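Local coordinates for protein esterase (uncultured bacterium pCosCE1, PDB 7ATL) that hydrolyses carboxylic esters as a family VIII carboxylesterase with a beta-lactamase-like fold and also transfers acyl groups as a promiscuous acyltransferase, at residues Phe61-Val66 with Tyr343-Phe348; Gly269-Val274 with Val358-Thr363. All coordinates share one frame; numbering follows the deposited sequence.

Contact 1 (Phe61-Val66 with Tyr343-Phe348)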
loop_
_atom_site.group_PDB
_atom_site.type_symbol
_atom_site.label_atom_id
_atom_site.label_comp_id
_atom_site.label_asym_id
_atom_site.label_seq_id
_atom_site.Cartn_x
_atom_site.Cartn_y
_atom_site.Cartn_z
ATOM N N PHE A 61 -8.991 9.285 -0.670
ATOM C CA PHE A 61 -9.261 7.875 -1.028
ATOM C C PHE A 61 -9.052 6.960 0.175
ATOM O O PHE A 61 -8.285 7.284 1.099
ATOM C CB PHE A 61 -8.369 7.413 -2.177
ATOM C CG PHE A 61 -8.612 8.095 -3.493
ATOM C CD1 PHE A 61 -8.103 9.357 -3.733
ATOM C CD2 PHE A 61 -9.291 7.449 -4.503
ATOM C CE1 PHE A 61 -8.293 9.973 -4.957
ATOM C CE2 PHE A 61 -9.506 8.075 -5.722
ATOM C CZ PHE A 61 -9.006 9.336 -5.945
ATOM N N ARG A 62 -9.757 5.840 0.147
ATOM C CA ARG A 62 -9.376 4.636 0.912
ATOM C C ARG A 62 -8.091 4.129 0.269
ATOM O O ARG A 62 -8.106 3.935 -0.965
ATOM C CB ARG A 62 -10.500 3.595 0.864
ATOM C CG ARG A 62 -11.790 4.065 1.520
ATOM C CD ARG A 62 -12.963 3.150 1.270
ATOM N NE ARG A 62 -14.184 3.714 1.828
ATOM C CZ ARG A 62 -14.947 4.638 1.242
ATOM N NH1 ARG A 62 -14.653 5.122 0.044
ATOM N NH2 ARG A 62 -16.030 5.054 1.855
ATOM N N LEU A 63 -7.027 3.947 1.055
ATOM C CA LEU A 63 -5.668 3.684 0.497
ATOM C C LEU A 63 -5.346 2.188 0.379
ATOM O O LEU A 63 -4.499 1.895 -0.438
ATOM C CB LEU A 63 -4.632 4.411 1.352
ATOM C CG LEU A 63 -4.665 5.935 1.223
ATOM C CD1 LEU A 63 -3.646 6.570 2.154
ATOM C CD2 LEU A 63 -4.410 6.356 -0.209
ATOM N N SER A 64 -6.040 1.292 1.095
ATOM C CA SER A 64 -5.687 -0.152 1.302
ATOM C C SER A 64 -4.158 -0.283 1.444
ATOM O O SER A 64 -3.610 0.403 2.325
ATOM C CB SER A 64 -6.297 -1.075 0.246
ATOM O OG SER A 64 -6.057 -0.614 -1.083
ATOM N N SER A 65 -3.463 -1.048 0.597
ATOM C CA SER A 65 -2.014 -1.331 0.795
ATOM C C SER A 65 -1.131 -0.105 0.539
ATOM O O SER A 65 0.055 -0.177 0.849
ATOM C CB SER A 65 -1.560 -2.473 -0.019
ATOM O OG SER A 65 -2.107 -3.680 0.485
ATOM N N VAL A 66 -1.670 1.012 0.069
ATOM C CA VAL A 66 -0.861 2.259 0.024
ATOM C C VAL A 66 -0.582 2.705 1.461
ATOM O O VAL A 66 0.316 3.534 1.637
ATOM C CB VAL A 66 -1.490 3.356 -0.851
ATOM C CG1 VAL A 66 -0.664 4.636 -0.835
ATOM C CG2 VAL A 66 -1.667 2.850 -2.267
ATOM N N TYR A 343 -8.036 -1.125 -3.567
ATOM C CA TYR A 343 -9.144 -0.155 -3.835
ATOM C C TYR A 343 -8.979 0.487 -5.221
ATOM O O TYR A 343 -9.971 1.007 -5.755
ATOM C CB TYR A 343 -9.290 0.891 -2.721
ATOM C CG TYR A 343 -10.183 0.460 -1.582
ATOM C CD1 TYR A 343 -11.528 0.198 -1.799
ATOM C CD2 TYR A 343 -9.702 0.325 -0.289
ATOM C CE1 TYR A 343 -12.368 -0.191 -0.766
ATOM C CE2 TYR A 343 -10.528 -0.052 0.757
ATOM C CZ TYR A 343 -11.865 -0.306 0.516
ATOM O OH TYR A 343 -12.699 -0.686 1.516
ATOM N N GLY A 344 -7.750 0.511 -5.753
ATOM C CA GLY A 344 -7.485 0.776 -7.179
ATOM C C GLY A 344 -6.314 1.715 -7.385
ATOM O O GLY A 344 -6.499 2.682 -8.099
ATOM N N HIS A 345 -5.140 1.438 -6.817
ATOM C CA HIS A 345 -4.004 2.405 -6.823
ATOM C C HIS A 345 -2.720 1.746 -7.333
ATOM O O HIS A 345 -2.584 0.493 -7.207
ATOM C CB HIS A 345 -3.756 3.052 -5.457
ATOM C CG HIS A 345 -4.983 3.442 -4.699
ATOM N ND1 HIS A 345 -6.019 4.158 -5.264
ATOM C CD2 HIS A 345 -5.330 3.217 -3.404
ATOM C CE1 HIS A 345 -6.941 4.373 -4.340
ATOM N NE2 HIS A 345 -6.548 3.789 -3.188
ATOM N N SER A 346 -1.851 2.569 -7.934
ATOM C CA SER A 346 -0.437 2.244 -8.244
ATOM C C SER A 346 0.437 3.448 -7.877
ATOM O O SER A 346 -0.078 4.565 -7.817
ATOM C CB SER A 346 -0.238 1.796 -9.672
ATOM O OG SER A 346 -0.631 2.799 -10.585
ATOM N N TRP A 347 1.691 3.195 -7.540
ATOM C CA TRP A 347 2.695 4.261 -7.338
ATOM C C TRP A 347 4.084 3.670 -7.590
ATOM O O TRP A 347 4.257 2.451 -7.457
ATOM C CB TRP A 347 2.570 4.890 -5.944
ATOM C CG TRP A 347 2.877 3.928 -4.839
ATOM C CD1 TRP A 347 1.974 3.198 -4.130
ATOM C CD2 TRP A 347 4.182 3.561 -4.344
ATOM N NE1 TRP A 347 2.622 2.425 -3.212
ATOM C CE2 TRP A 347 3.978 2.606 -3.326
ATOM C CE3 TRP A 347 5.495 3.941 -4.644
ATOM C CZ2 TRP A 347 5.037 2.020 -2.618
ATOM C CZ3 TRP A 347 6.535 3.372 -3.936
ATOM C CH2 TRP A 347 6.309 2.427 -2.934
ATOM N N PHE A 348 5.023 4.512 -7.996
ATOM C CA PHE A 348 6.433 4.113 -8.192
ATOM C C PHE A 348 7.267 5.382 -8.266
ATOM O O PHE A 348 6.738 6.434 -8.654
ATOM C CB PHE A 348 6.612 3.215 -9.426
ATOM C CG PHE A 348 6.317 3.834 -10.774
ATOM C CD1 PHE A 348 7.273 4.590 -11.441
ATOM C CD2 PHE A 348 5.094 3.627 -11.402
ATOM C CE1 PHE A 348 7.006 5.130 -12.693
ATOM C CE2 PHE A 348 4.832 4.169 -12.652
ATOM C CZ PHE A 348 5.784 4.922 -13.293
HETATM O O HOH W 1 1.328 0.420 -1.574
#
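Residues 61-66 approach 343-348 without backbone pairing, Ser64 lying nearest Tyr343 at 6.2 Å between CA atoms and Val66 nearest His345 at 7.5 Å. Here the turn carrying the probable SxxK nucleophile, Ser65, packs on strand 345-350 of the antiparallel sheet of a beta-lactamase-like fold. His345 supplies the main polar link: its NE2 donates to Arg62 O at 2.7 Å, nearly straight at 171°, with the acceptor in the imidazole plane and the donor on a lone pair of the carbonyl. Because ND1 accepts a hydrogen bond from Thr361 N, both ring nitrogens are engaged and the ring's rotation is largely fixed. Its CE1 approaches Phe61 CD2 obliquely at 3.9 Å, the two ring planes standing at 87°, while Val66 CG2 touches CB of the histidine.

Arg62 lies across one face of the Tyr343 ring. Its CB makes a CH-pi contact 3.8 Å from the centroid, and CD reaches farther along to CZ and OH. With CG anti to the carbonyl carbon (chi1 -63°) and the chain extended from CG to NE, the guanidinium is carried on to Pro251 O. Ser64 OG accepts from Tyr343 N and also donates weakly to Leu63 O, so one hydroxyl joins the two segments and ties into its own turn. Gly344 and His345 form a classic beta bulge opposite Gly341. Farther along the strand, a water accepts from Trp347 NE1 at 2.9 Å and donates to Ser65 O.

Contact 2 (Gly269-Val274 with Val358-Thr363)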
loop_
_atom_site.group_PDB
_atom_site.type_symbol
_atom_site.label_atom_id
_atom_site.label_comp_id
_atom_site.label_asym_id
_atom_site.label_seq_id
_atom_site.Cartn_x
_atom_site.Cartn_y
_atom_site.Cartn_z
ATOM N N GLY A 269 -6.274 8.971 2.546
ATOM C CA GLY A 269 -5.389 10.087 2.175
ATOM C C GLY A 269 -5.537 10.511 0.724
ATOM O O GLY A 269 -6.110 9.742 -0.086
ATOM N N ASP A 270 -5.011 11.703 0.408
ATOM C CA ASP A 270 -5.079 12.295 -0.950
ATOM C C ASP A 270 -3.793 11.970 -1.695
ATOM O O ASP A 270 -2.835 11.536 -1.071
ATOM C CB ASP A 270 -5.424 13.786 -0.899
ATOM C CG ASP A 270 -4.374 14.657 -0.259
ATOM O OD1 ASP A 270 -3.263 14.141 -0.051
ATOM O OD2 ASP A 270 -4.684 15.852 0.018
ATOM N N ALA A 271 -3.818 12.157 -3.005
ATOM C CA ALA A 271 -2.715 11.850 -3.937
ATOM C C ALA A 271 -1.472 12.682 -3.574
ATOM O O ALA A 271 -0.377 12.102 -3.545
ATOM C CB ALA A 271 -3.199 12.085 -5.349
ATOM N N ASP A 272 -1.623 13.972 -3.260
ATOM C CA ASP A 272 -0.470 14.876 -2.989
ATOM C C ASP A 272 0.285 14.419 -1.748
ATOM O O ASP A 272 1.519 14.625 -1.724
ATOM C CB ASP A 272 -0.875 16.343 -2.833
ATOM C CG ASP A 272 -1.128 16.953 -4.194
ATOM O OD1 ASP A 272 -0.148 17.266 -4.846
ATOM O OD2 ASP A 272 -2.300 16.996 -4.635
ATOM N N ASP A 273 -0.411 13.877 -0.745
ATOM C CA ASP A 273 0.253 13.346 0.473
ATOM C C ASP A 273 1.052 12.118 0.027
ATOM O O ASP A 273 2.200 12.014 0.394
ATOM C CB ASP A 273 -0.720 13.106 1.634
ATOM C CG ASP A 273 -1.174 14.338 2.427
ATOM O OD1 ASP A 273 -0.550 15.419 2.321
ATOM O OD2 ASP A 273 -2.158 14.202 3.166
ATOM N N VAL A 274 0.515 11.281 -0.851
ATOM C CA VAL A 274 1.230 10.059 -1.324
ATOM C C VAL A 274 2.469 10.473 -2.126
ATOM O O VAL A 274 3.500 9.781 -2.027
ATOM C CB VAL A 274 0.286 9.152 -2.137
ATOM C CG1 VAL A 274 1.001 7.962 -2.770
ATOM C CG2 VAL A 274 -0.886 8.686 -1.285
ATOM N N VAL A 358 2.006 8.806 -9.001
ATOM C CA VAL A 358 0.891 8.392 -8.102
ATOM C C VAL A 358 -0.383 8.316 -8.952
ATOM O O VAL A 358 -0.731 9.311 -9.616
ATOM C CB VAL A 358 0.728 9.365 -6.922
ATOM C CG1 VAL A 358 -0.575 9.103 -6.186
ATOM C CG2 VAL A 358 1.904 9.297 -5.970
ATOM N N ALA A 359 -1.048 7.174 -8.939
ATOM C CA ALA A 359 -2.265 6.921 -9.733
ATOM C C ALA A 359 -3.336 6.329 -8.817
ATOM O O ALA A 359 -3.411 5.091 -8.708
ATOM C CB ALA A 359 -1.909 5.997 -10.858
ATOM N N LEU A 360 -4.080 7.192 -8.128
ATOM C CA LEU A 360 -5.189 6.785 -7.222
ATOM C C LEU A 360 -6.466 6.691 -8.043
ATOM O O LEU A 360 -6.726 7.627 -8.798
ATOM C CB LEU A 360 -5.327 7.817 -6.096
ATOM C CG LEU A 360 -4.091 7.985 -5.207
ATOM C CD1 LEU A 360 -4.439 8.761 -3.944
ATOM C CD2 LEU A 360 -3.457 6.652 -4.835
ATOM N N THR A 361 -7.204 5.594 -7.939
ATOM C CA THR A 361 -8.555 5.459 -8.554
ATOM C C THR A 361 -9.547 4.966 -7.504
ATOM O O THR A 361 -9.146 4.554 -6.422
ATOM C CB THR A 361 -8.606 4.560 -9.805
ATOM O OG1 THR A 361 -8.936 3.217 -9.453
ATOM C CG2 THR A 361 -7.328 4.570 -10.617
ATOM N N ASN A 362 -10.818 5.031 -7.849
ATOM C CA ASN A 362 -11.923 4.618 -6.968
ATOM C C ASN A 362 -12.502 3.352 -7.580
ATOM O O ASN A 362 -13.646 3.056 -7.295
ATOM C CB ASN A 362 -12.946 5.742 -6.841
ATOM C CG ASN A 362 -13.616 6.068 -8.162
ATOM O OD1 ASN A 362 -13.356 5.423 -9.179
ATOM N ND2 ASN A 362 -14.508 7.043 -8.149
ATOM N N THR A 363 -11.720 2.644 -8.388
ATOM C CA THR A 363 -12.180 1.457 -9.148
ATOM C C THR A 363 -11.249 0.262 -8.893
ATOM O O THR A 363 -10.146 0.218 -9.451
ATOM C CB THR A 363 -12.298 1.837 -10.625
ATOM O OG1 THR A 363 -13.208 2.940 -10.675
ATOM C CG2 THR A 363 -12.784 0.691 -11.488
#
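Ala271 and Val274, on the first turn of helix 271-283, rest on Val358 and Leu360 of strand 355-361, with Ala271 and Val358 closest in backbone at 6.5 Å between CA atoms. No hydrogen bond crosses; the contact is apolar helix-on-sheet packing. Val358 and Leu360, two residues apart on the strand, both direct their side chains toward the helix, whereas Ala359 between them points away.

The tight part has two centres. Leu360 CD1 presses against the backbone at the helix start, 3.5 Å from Ala271 CA, and also meets Ala271 CB. Three residues further along the helix, Val274 CG1 meets Val358 CG2 at 3.6 Å, the two side chains slanting past one another. With Val358 CG1 anti to the backbone N (chi1 168°), this methyl touches both helix residues, 4.1 Å from Ala271 CB and 3.9 Å from Val274 CG1. The seam between these centres is looser: Val274 CG2 comes no nearer to Leu360 CD1 than 4.4 Å.

Away from the strand the character becomes polar. Asp270 occupies the N-cap, its OD1 accepting from Asp273 N at 2.9 Å, with the donor on the syn side and 29° out of the carboxylate plane, while OD2 forms a salt bridge with Arg205. The partly exposed Asp272 turns away from the strand and pairs with Arg57, whereas buried Asp273 is held by backbone and hydroxyl donors of residues 205-207. Helix 271-283 thus lies on the sheet where 355-361 runs beside 27-34: Ala271 also touches Val29 and Leu31, and Tyr70 of helix 67-80 packs against Val274.

Contacts 1 and 2 have centres about 6 Å apart and are joined along two routes. In the large sheet, strands 345-350 and 355-361 are neighbours, and Gly344 O lies 2.8 Å from Thr361 OG1 in a probable hydrogen bond. In the small two-stranded sheet, Phe61 N lies 3.0 Å from Gly269 O, linking the approach to the SxxK turn with the start of helix 271-283. His345 ND1 also packs 3.4 Å from Leu360 CA. Contact 1 itself holds the probable nucleophile, Ser65, whose OG is hydrogen-bonded to Lys68 NZ, Tyr171 OH and a pentaethylene glycol that probably came from the crystallisation liquor, while contact 2 packs the adjoining helix onto the sheet.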